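Local atomic coordinates of phosphopantetheine adenylyltransferase (PDB entry 3DO8), a protein that probably transfers an adenylyl group reversibly from ATP to 4'-phosphopantetheine, yielding dephospho-CoA and pyrophosphate in coenzyme A biosynthesis. Residues V92-Y97 against I117-W122; G6-P11 against G34-R39; L19-I24 against R64-E69. One frame throughout, in Å; residues are numbered along the deposited sequence. Where two conformers were deposited one is given.

All three contacts belong to one Rossmann-like parallel sheet and the helices packed on it. Interaction 1 joins strand 89-92 to strand 116-121, interaction 2 joins strand 3-7 to strand 31-36, and interaction 3 packs helix 14-27 against the end of helix 51-66. Their centres lie 16 to 17 Å apart. Interactions 1 and 3 meet at L19, whose CD2 lies 3.5 Å from V120 CB. Interactions 1 and 2 do not touch, with nearest atoms about 5 Å apart, yet H16 bridges them: its ring meets both W122 and F9. With H13 it forms the HxGH signature of the nucleotidyltransferases, so this end of the sheet probably borders the active site.

Interaction 1: V92-Y97 against I117-W122; sequences VSPETY and IVKVDW
The W122 indole carries S93 and P94 on one face and E95 at its edge. S93 CB sits over the six-membered ring, 3.6 Å from its centroid, in a CH-pi contact, while P94 CD lies over the five-membered ring, 4.0 Å from that centroid. The E95 carboxylate stands across the ring plane, CD 3.6 Å from W122 CZ2, the two planes 84° apart. W122 CG stands between its own backbone N and carbonyl carbon (chi1 69°), which swings the indole up against this turn. The second flat group, Y97, has K119 CD over one face, 4.0 Å from the ring centroid, and I117 CG2 near its plane at the edge. K119 NZ reaches past the ring to a salt bridge with D121 OD1 (2.8 Å), which accepts through its syn lone pair. V92 joins the strands in parallel: its N donates to V118 O at 2.9 Å, and its O accepts from V120 N almost linearly (178°). Y97 OH hydrogen-bonds D121 OD2 of the second subunit, and D121 OD2 that subunit's Y97 OH, where the sheet runs on antiparallel. I117 and V92 pack on helix 97-110, whereas S93, V120 and W122 rest on L19 of helix 14-27.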
loop_
_atom_site.group_PDB
_atom_site.type_symbol
_atom_site.label_atom_id
_atom_site.label_comp_id
_atom_site.label_asym_id
_atom_site.label_seq_id
_atom_site.Cartn_x
_atom_site.Cartn_y
_atom_site.Cartn_z
ATOM N N VAL A 92 4.792 3.394 3.930
ATOM C CA VAL A 92 5.028 3.520 5.362
ATOM C C VAL A 92 4.298 2.438 6.151
ATOM O O VAL A 92 3.450 1.765 5.639
ATOM C CB VAL A 92 4.605 4.929 5.886
ATOM C CG1 VAL A 92 5.497 5.969 5.250
ATOM C CG2 VAL A 92 3.155 5.206 5.632
ATOM N N SER A 93 4.703 2.273 7.401
ATOM C CA SER A 93 4.079 1.352 8.329
ATOM C C SER A 93 3.284 2.167 9.330
ATOM O O SER A 93 3.308 3.395 9.293
ATOM C CB SER A 93 5.151 0.573 9.060
ATOM O OG SER A 93 5.795 1.389 10.002
ATOM N N PRO A 94 2.567 1.503 10.241
ATOM C CA PRO A 94 1.874 2.288 11.277
ATOM C C PRO A 94 2.810 3.136 12.120
ATOM O O PRO A 94 2.403 4.212 12.572
ATOM C CB PRO A 94 1.169 1.206 12.119
ATOM C CG PRO A 94 0.978 0.059 11.145
ATOM C CD PRO A 94 2.242 0.058 10.313
ATOM N N GLU A 95 4.062 2.712 12.248
ATOM C CA GLU A 95 5.045 3.417 13.056
ATOM C C GLU A 95 5.554 4.683 12.377
ATOM O O GLU A 95 6.043 5.615 13.055
ATOM C CB GLU A 95 6.250 2.518 13.355
ATOM C CG GLU A 95 5.936 1.342 14.267
ATOM C CD GLU A 95 7.173 0.510 14.596
ATOM O OE1 GLU A 95 8.311 0.912 14.220
ATOM O OE2 GLU A 95 7.017 -0.557 15.240
ATOM N N THR A 96 5.420 4.735 11.055
ATOM C CA THR A 96 5.952 5.879 10.289
ATOM C C THR A 96 4.838 6.688 9.576
ATOM O O THR A 96 5.102 7.667 8.867
ATOM C CB THR A 96 7.043 5.415 9.299
ATOM O OG1 THR A 96 6.555 4.335 8.499
ATOM C CG2 THR A 96 8.284 4.934 10.061
ATOM N N TYR A 97 3.588 6.320 9.813
ATOM C CA TYR A 97 2.468 6.987 9.140
ATOM C C TYR A 97 2.275 8.448 9.590
ATOM O O TYR A 97 2.037 9.335 8.768
ATOM C CB TYR A 97 1.196 6.172 9.339
ATOM C CG TYR A 97 -0.046 6.758 8.724
ATOM C CD1 TYR A 97 -0.196 6.895 7.354
ATOM C CD2 TYR A 97 -1.087 7.170 9.512
ATOM C CE1 TYR A 97 -1.335 7.438 6.799
ATOM C CE2 TYR A 97 -2.230 7.706 8.967
ATOM C CZ TYR A 97 -2.359 7.833 7.605
ATOM O OH TYR A 97 -3.503 8.368 7.074
ATOM N N ILE A 117 0.370 8.622 0.055
ATOM C CA ILE A 117 0.815 7.779 1.148
ATOM C C ILE A 117 0.148 6.422 1.043
ATOM O O ILE A 117 -1.111 6.307 0.917
ATOM C CB ILE A 117 0.531 8.410 2.527
ATOM C CG1 ILE A 117 1.242 9.777 2.643
ATOM C CG2 ILE A 117 0.945 7.487 3.671
ATOM C CD1 ILE A 117 0.847 10.606 3.859
ATOM N N VAL A 118 1.003 5.404 1.133
ATOM C CA VAL A 118 0.590 4.000 1.095
ATOM C C VAL A 118 0.987 3.371 2.430
ATOM O O VAL A 118 2.160 3.140 2.690
ATOM C CB VAL A 118 1.224 3.251 -0.117
ATOM C CG1 VAL A 118 0.793 1.759 -0.101
ATOM C CG2 VAL A 118 0.891 4.003 -1.419
ATOM N N LYS A 119 -0.001 3.171 3.308
ATOM C CA LYS A 119 0.253 2.674 4.639
ATOM C C LYS A 119 0.050 1.183 4.638
ATOM O O LYS A 119 -1.033 0.685 4.338
ATOM C CB LYS A 119 -0.718 3.287 5.636
ATOM C CG LYS A 119 -0.455 2.900 7.067
ATOM C CD LYS A 119 -1.604 3.376 7.922
ATOM C CE LYS A 119 -1.405 3.040 9.381
ATOM N NZ LYS A 119 -2.639 2.380 9.951
ATOM N N VAL A 120 1.096 0.465 4.972
ATOM C CA VAL A 120 1.027 -0.999 5.014
ATOM C C VAL A 120 0.905 -1.386 6.483
ATOM O O VAL A 120 1.814 -1.119 7.282
ATOM C CB VAL A 120 2.276 -1.591 4.405
ATOM C CG1 VAL A 120 2.296 -3.140 4.474
ATOM C CG2 VAL A 120 2.469 -1.032 2.960
ATOM N N ASP A 121 -0.224 -1.990 6.848
ATOM C CA ASP A 121 -0.435 -2.459 8.237
ATOM C C ASP A 121 0.318 -3.773 8.383
ATOM O O ASP A 121 -0.173 -4.859 8.097
ATOM C CB ASP A 121 -1.915 -2.609 8.548
ATOM C CG ASP A 121 -2.596 -1.293 8.967
ATOM O OD1 ASP A 121 -1.992 -0.197 8.944
ATOM O OD2 ASP A 121 -3.770 -1.383 9.358
ATOM N N TRP A 122 1.548 -3.641 8.805
ATOM C CA TRP A 122 2.504 -4.733 8.720
ATOM C C TRP A 122 2.425 -5.756 9.848
ATOM O O TRP A 122 3.239 -6.693 9.862
ATOM C CB TRP A 122 3.919 -4.137 8.596
ATOM C CG TRP A 122 4.443 -3.445 9.823
ATOM C CD1 TRP A 122 3.784 -3.217 11.009
ATOM C CD2 TRP A 122 5.738 -2.861 9.972
ATOM N NE1 TRP A 122 4.605 -2.540 11.888
ATOM C CE2 TRP A 122 5.815 -2.330 11.283
ATOM C CE3 TRP A 122 6.840 -2.735 9.131
ATOM C CZ2 TRP A 122 6.949 -1.683 11.759
ATOM C CZ3 TRP A 122 7.972 -2.113 9.613
ATOM C CH2 TRP A 122 8.020 -1.589 10.908
#

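Interaction 2: G6-P11 against G34-R39; sequences GGTFEP and GVTSDR
T36 places OG1 between its backbone N and carbonyl carbon (chi1 52°), and T8 keeps OG1 beside its own N (chi1 -66°); these two settings bring the hydroxyls together at the ends of their strands. The OG1 atoms of T8 and T36 are 2.7 Å apart, a hydrogen bond in which either may donate. Just before them the backbones run parallel: G7 N donates to G34 O at 3.0 Å, and T36 N to G7 O at 2.9 Å. G6 CA also approaches G34 O, at 3.2 Å, as a CA-H...O contact. F9 folds back beside this pairing, so that its ring edge meets the same carbonyl, CE2 to G34 O at 3.5 Å, and its CD2 touches V35 CG2 at 3.9 Å. The fold-back leaves little room at G7, where a beta carbon would clash with F9 CE2. R54 of helix 51-66 links the two segments at the strand ends, by hydrogen bonds to T8 O and T36 O. The F9 ring also meets that of H16, of the HxGH signature; the beta-alpha-beta unit of strand 3-7, ending in G6 and G7, helix 14-27 and strand 31-36, with this motif, is characteristic of the nucleotidyltransferase fold.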
loop_
_atom_site.group_PDB
_atom_site.type_symbol
_atom_site.label_atom_id
_atom_site.label_comp_id
_atom_site.label_asym_id
_atom_site.label_seq_id
_atom_site.Cartn_x
_atom_site.Cartn_y
_atom_site.Cartn_z
ATOM N N GLY A 6 11.528 4.277 3.902
ATOM C CA GLY A 6 12.609 4.513 4.844
ATOM C C GLY A 6 12.509 3.674 6.088
ATOM O O GLY A 6 11.447 3.152 6.402
ATOM N N GLY A 7 13.631 3.528 6.779
ATOM C CA GLY A 7 13.651 2.773 8.013
ATOM C C GLY A 7 15.034 2.658 8.611
ATOM O O GLY A 7 16.015 3.123 8.049
ATOM N N THR A 8 15.071 2.046 9.790
ATOM C CA THR A 8 16.308 1.680 10.456
ATOM C C THR A 8 16.683 0.234 10.095
ATOM O O THR A 8 17.833 -0.054 9.905
ATOM C CB THR A 8 16.169 1.849 11.984
ATOM O OG1 THR A 8 16.016 3.228 12.282
ATOM C CG2 THR A 8 17.379 1.309 12.694
ATOM N N PHE A 9 15.692 -0.647 9.991
ATOM C CA PHE A 9 15.879 -2.035 9.515
ATOM C C PHE A 9 16.769 -2.828 10.443
ATOM O O PHE A 9 17.628 -3.612 9.981
ATOM C CB PHE A 9 16.413 -2.086 8.066
ATOM C CG PHE A 9 15.528 -1.384 7.067
ATOM C CD1 PHE A 9 14.351 -1.972 6.612
ATOM C CD2 PHE A 9 15.858 -0.121 6.588
ATOM C CE1 PHE A 9 13.526 -1.312 5.675
ATOM C CE2 PHE A 9 15.043 0.545 5.712
ATOM C CZ PHE A 9 13.878 -0.038 5.235
ATOM N N GLU A 10 16.551 -2.685 11.749
ATOM C CA GLU A 10 17.301 -3.478 12.725
ATOM C C GLU A 10 16.371 -4.113 13.733
ATOM O O GLU A 10 15.767 -3.390 14.529
ATOM C CB GLU A 10 18.358 -2.650 13.460
ATOM C CG GLU A 10 19.153 -3.482 14.486
ATOM C CD GLU A 10 20.153 -2.696 15.263
ATOM O OE1 GLU A 10 20.701 -1.712 14.723
ATOM O OE2 GLU A 10 20.392 -3.050 16.455
ATOM N N PRO A 11 16.229 -5.443 13.692
ATOM C CA PRO A 11 16.692 -6.302 12.615
ATOM C C PRO A 11 15.735 -6.133 11.427
ATOM O O PRO A 11 14.735 -5.407 11.516
ATOM C CB PRO A 11 16.549 -7.701 13.189
ATOM C CG PRO A 11 15.431 -7.592 14.066
ATOM C CD PRO A 11 15.444 -6.208 14.664
ATOM N N GLY A 34 15.621 4.649 2.073
ATOM C CA GLY A 34 16.378 5.394 3.047
ATOM C C GLY A 34 16.675 4.495 4.223
ATOM O O GLY A 34 15.773 3.790 4.719
ATOM N N VAL A 35 17.929 4.522 4.671
ATOM C CA VAL A 35 18.327 3.814 5.881
ATOM C C VAL A 35 18.871 4.864 6.867
ATOM O O VAL A 35 19.739 5.682 6.515
ATOM C CB VAL A 35 19.357 2.725 5.530
ATOM C CG1 VAL A 35 19.929 2.096 6.817
ATOM C CG2 VAL A 35 18.701 1.688 4.584
ATOM N N THR A 36 18.367 4.841 8.098
ATOM C CA THR A 36 18.722 5.864 9.078
ATOM C C THR A 36 20.218 5.833 9.402
ATOM O O THR A 36 20.829 4.767 9.532
ATOM C CB THR A 36 17.925 5.680 10.378
ATOM O OG1 THR A 36 18.069 4.337 10.829
ATOM C CG2 THR A 36 16.441 5.993 10.182
ATOM N N SER A 37 20.805 7.010 9.566
ATOM C CA SER A 37 22.155 7.115 10.111
ATOM C C SER A 37 22.217 6.505 11.526
ATOM O O SER A 37 21.182 6.339 12.197
ATOM C CB SER A 37 22.539 8.600 10.168
ATOM O OG SER A 37 21.797 9.207 11.202
ATOM N N ASP A 38 23.422 6.202 12.000
ATOM C CA ASP A 38 23.590 5.700 13.376
ATOM C C ASP A 38 22.974 6.658 14.406
ATOM O O ASP A 38 22.300 6.234 15.340
ATOM C CB ASP A 38 25.072 5.503 13.689
ATOM C CG ASP A 38 25.689 4.367 12.913
ATOM O OD1 ASP A 38 24.934 3.603 12.290
ATOM O OD2 ASP A 38 26.931 4.252 12.908
ATOM N N ARG A 39 23.179 7.950 14.204
ATOM C CA ARG A 39 22.660 8.959 15.143
ATOM C C ARG A 39 21.161 8.819 15.310
ATOM O O ARG A 39 20.629 8.726 16.415
ATOM C CB ARG A 39 22.949 10.356 14.630
ATOM C CG ARG A 39 24.238 10.946 15.103
ATOM C CD ARG A 39 24.151 12.484 15.116
ATOM N NE ARG A 39 25.421 13.103 14.722
ATOM C CZ ARG A 39 26.573 12.998 15.394
ATOM N NH1 ARG A 39 26.663 12.278 16.520
ATOM N NH2 ARG A 39 27.660 13.610 14.923
#

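Interaction 3: L19-I24 against R64-E69; sequences LIDVAI and RKYGFE
Y66 lies across I24 and D21 where two helices of the Rossmann-like alpha/beta fold, 14-27 and 51-66, come together beside the parallel sheet. These three residues, with F68, carry most of the contact, and Y66 has the largest buried share. Its CG is anti to the carbonyl carbon (chi1 -59°), a setting that projects the ring from the last turn of its helix onto the neighbouring one. The phenol then ends at a carboxylate: Y66 OH donates to D21 OD1 at 2.5 Å, a short bond. D21 OD1 accepts through its anti lone pair and lies in the plane of the ring, at its edge, although the carboxylate itself is turned 39° from that plane.

D21 is buried but well supplied with partners. K25 forms a salt bridge with OD2, which also takes a hydrogen bond from Y89 of the second subunit, while G139 N makes a weak hydrogen bond to OD1; these positive and donor groups would probably help to keep the acid ionised. Replacing Y66 by an alanine would probably leave D21 OD1 without its phenolic donor and open a gap over I24.

The apolar half of the contact is built on I24, with I20 CG2 at 4.1 Å from Y66 CE2 adding to it; both isoleucines also touch V62. After G67, the first residue to leave helical geometry, F68 turns back toward helix 14-27 and approaches I24 from the opposite direction. I24 CG2 reaches the Y66 ring at CD1, 3.8 Å away. The delta methyl links both aromatic residues: I24 CD1 stands over one face of Y66, 3.7 Å from the ring centroid, and lies 4.0 Å from F68 CZ.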
loop_
_atom_site.group_PDB
_atom_site.type_symbol
_atom_site.label_atom_id
_atom_site.label_comp_id
_atom_site.label_asym_id
_atom_site.label_seq_id
_atom_site.Cartn_x
_atom_site.Cartn_y
_atom_site.Cartn_z
ATOM N N LEU A 19 6.840 -4.124 3.643
ATOM C CA LEU A 19 7.013 -2.770 3.126
ATOM C C LEU A 19 7.810 -2.797 1.815
ATOM O O LEU A 19 7.482 -2.106 0.843
ATOM C CB LEU A 19 7.762 -1.901 4.130
ATOM C CG LEU A 19 7.127 -1.562 5.465
ATOM C CD1 LEU A 19 7.915 -0.418 6.167
ATOM C CD2 LEU A 19 5.668 -1.212 5.274
ATOM N N ILE A 20 8.902 -3.549 1.833
ATOM C CA ILE A 20 9.785 -3.637 0.684
ATOM C C ILE A 20 9.035 -4.245 -0.504
ATOM O O ILE A 20 9.182 -3.772 -1.659
ATOM C CB ILE A 20 11.076 -4.452 1.024
ATOM C CG1 ILE A 20 11.979 -3.627 1.937
ATOM C CG2 ILE A 20 11.844 -4.871 -0.230
ATOM C CD1 ILE A 20 13.059 -4.405 2.682
ATOM N N ASP A 21 8.226 -5.283 -0.249
ATOM C CA ASP A 21 7.485 -5.943 -1.342
ATOM C C ASP A 21 6.534 -4.935 -1.984
ATOM O O ASP A 21 6.423 -4.843 -3.190
ATOM C CB ASP A 21 6.668 -7.125 -0.821
ATOM C CG ASP A 21 6.109 -7.983 -1.943
ATOM O OD1 ASP A 21 6.927 -8.507 -2.739
ATOM O OD2 ASP A 21 4.845 -8.137 -2.018
ATOM N N VAL A 22 5.796 -4.220 -1.154
ATOM C CA VAL A 22 4.824 -3.243 -1.670
ATOM C C VAL A 22 5.588 -2.161 -2.465
ATOM O O VAL A 22 5.210 -1.816 -3.569
ATOM C CB VAL A 22 3.941 -2.630 -0.528
ATOM C CG1 VAL A 22 3.177 -1.405 -1.018
ATOM C CG2 VAL A 22 3.027 -3.695 0.079
ATOM N N ALA A 23 6.679 -1.649 -1.914
ATOM C CA ALA A 23 7.425 -0.578 -2.575
ATOM C C ALA A 23 7.942 -1.034 -3.939
ATOM O O ALA A 23 7.867 -0.287 -4.906
ATOM C CB ALA A 23 8.573 -0.081 -1.707
ATOM N N ILE A 24 8.482 -2.255 -4.022
ATOM C CA ILE A 24 9.024 -2.758 -5.272
ATOM C C ILE A 24 7.945 -3.062 -6.298
ATOM O O ILE A 24 8.133 -2.821 -7.497
ATOM C CB ILE A 24 9.968 -3.964 -5.043
ATOM C CG1 ILE A 24 11.200 -3.477 -4.263
ATOM C CG2 ILE A 24 10.347 -4.586 -6.358
ATOM C CD1 ILE A 24 12.218 -4.551 -3.838
ATOM N N ARG A 64 18.625 -10.909 -3.254
ATOM C CA ARG A 64 18.228 -12.319 -3.112
ATOM C C ARG A 64 16.793 -12.602 -3.573
ATOM O O ARG A 64 16.556 -13.593 -4.270
ATOM C CB ARG A 64 18.425 -12.734 -1.655
ATOM C CG ARG A 64 18.296 -14.191 -1.346
ATOM C CD ARG A 64 19.031 -14.551 -0.034
ATOM N NE ARG A 64 18.592 -13.796 1.158
ATOM C CZ ARG A 64 19.203 -12.715 1.676
ATOM N NH1 ARG A 64 20.292 -12.212 1.104
ATOM N NH2 ARG A 64 18.714 -12.122 2.788
ATOM N N LYS A 65 15.851 -11.719 -3.213
ATOM C CA LYS A 65 14.406 -11.898 -3.483
ATOM C C LYS A 65 13.904 -11.242 -4.758
ATOM O O LYS A 65 12.940 -11.710 -5.348
ATOM C CB LYS A 65 13.563 -11.412 -2.301
ATOM C CG LYS A 65 13.746 -12.224 -1.057
ATOM C CD LYS A 65 13.253 -13.649 -1.215
ATOM C CE LYS A 65 13.249 -14.400 0.112
ATOM N NZ LYS A 65 12.720 -15.794 -0.090
ATOM N N TYR A 66 14.551 -10.165 -5.182
ATOM C CA TYR A 66 14.074 -9.363 -6.314
ATOM C C TYR A 66 15.046 -9.195 -7.460
ATOM O O TYR A 66 14.656 -8.679 -8.515
ATOM C CB TYR A 66 13.610 -7.969 -5.868
ATOM C CG TYR A 66 12.488 -8.063 -4.861
ATOM C CD1 TYR A 66 11.156 -8.155 -5.273
ATOM C CD2 TYR A 66 12.736 -8.104 -3.479
ATOM C CE1 TYR A 66 10.108 -8.261 -4.336
ATOM C CE2 TYR A 66 11.696 -8.221 -2.570
ATOM C CZ TYR A 66 10.391 -8.340 -2.995
ATOM O OH TYR A 66 9.373 -8.427 -2.031
ATOM N N GLY A 67 16.286 -9.624 -7.267
ATOM C CA GLY A 67 17.254 -9.681 -8.361
ATOM C C GLY A 67 17.840 -8.353 -8.785
ATOM O O GLY A 67 18.409 -8.257 -9.886
ATOM N N PHE A 68 17.771 -7.326 -7.918
ATOM C CA PHE A 68 18.557 -6.107 -8.142
ATOM C C PHE A 68 19.079 -5.513 -6.843
ATOM O O PHE A 68 18.588 -5.838 -5.760
ATOM C CB PHE A 68 17.755 -5.081 -8.934
ATOM C CG PHE A 68 16.635 -4.466 -8.181
ATOM C CD1 PHE A 68 16.776 -3.206 -7.622
ATOM C CD2 PHE A 68 15.403 -5.096 -8.060
ATOM C CE1 PHE A 68 15.717 -2.602 -6.938
ATOM C CE2 PHE A 68 14.354 -4.480 -7.358
ATOM C CZ PHE A 68 14.524 -3.215 -6.843
ATOM N N GLU A 69 20.112 -4.695 -6.975
ATOM C CA GLU A 69 20.612 -3.907 -5.864
ATOM C C GLU A 69 19.881 -2.555 -5.806
ATOM O O GLU A 69 20.037 -1.713 -6.719
ATOM C CB GLU A 69 22.095 -3.609 -6.062
ATOM C CG GLU A 69 22.722 -2.928 -4.836
ATOM C CD GLU A 69 24.132 -2.405 -5.116
ATOM O OE1 GLU A 69 24.883 -3.128 -5.798
ATOM O OE2 GLU A 69 24.471 -1.282 -4.669
#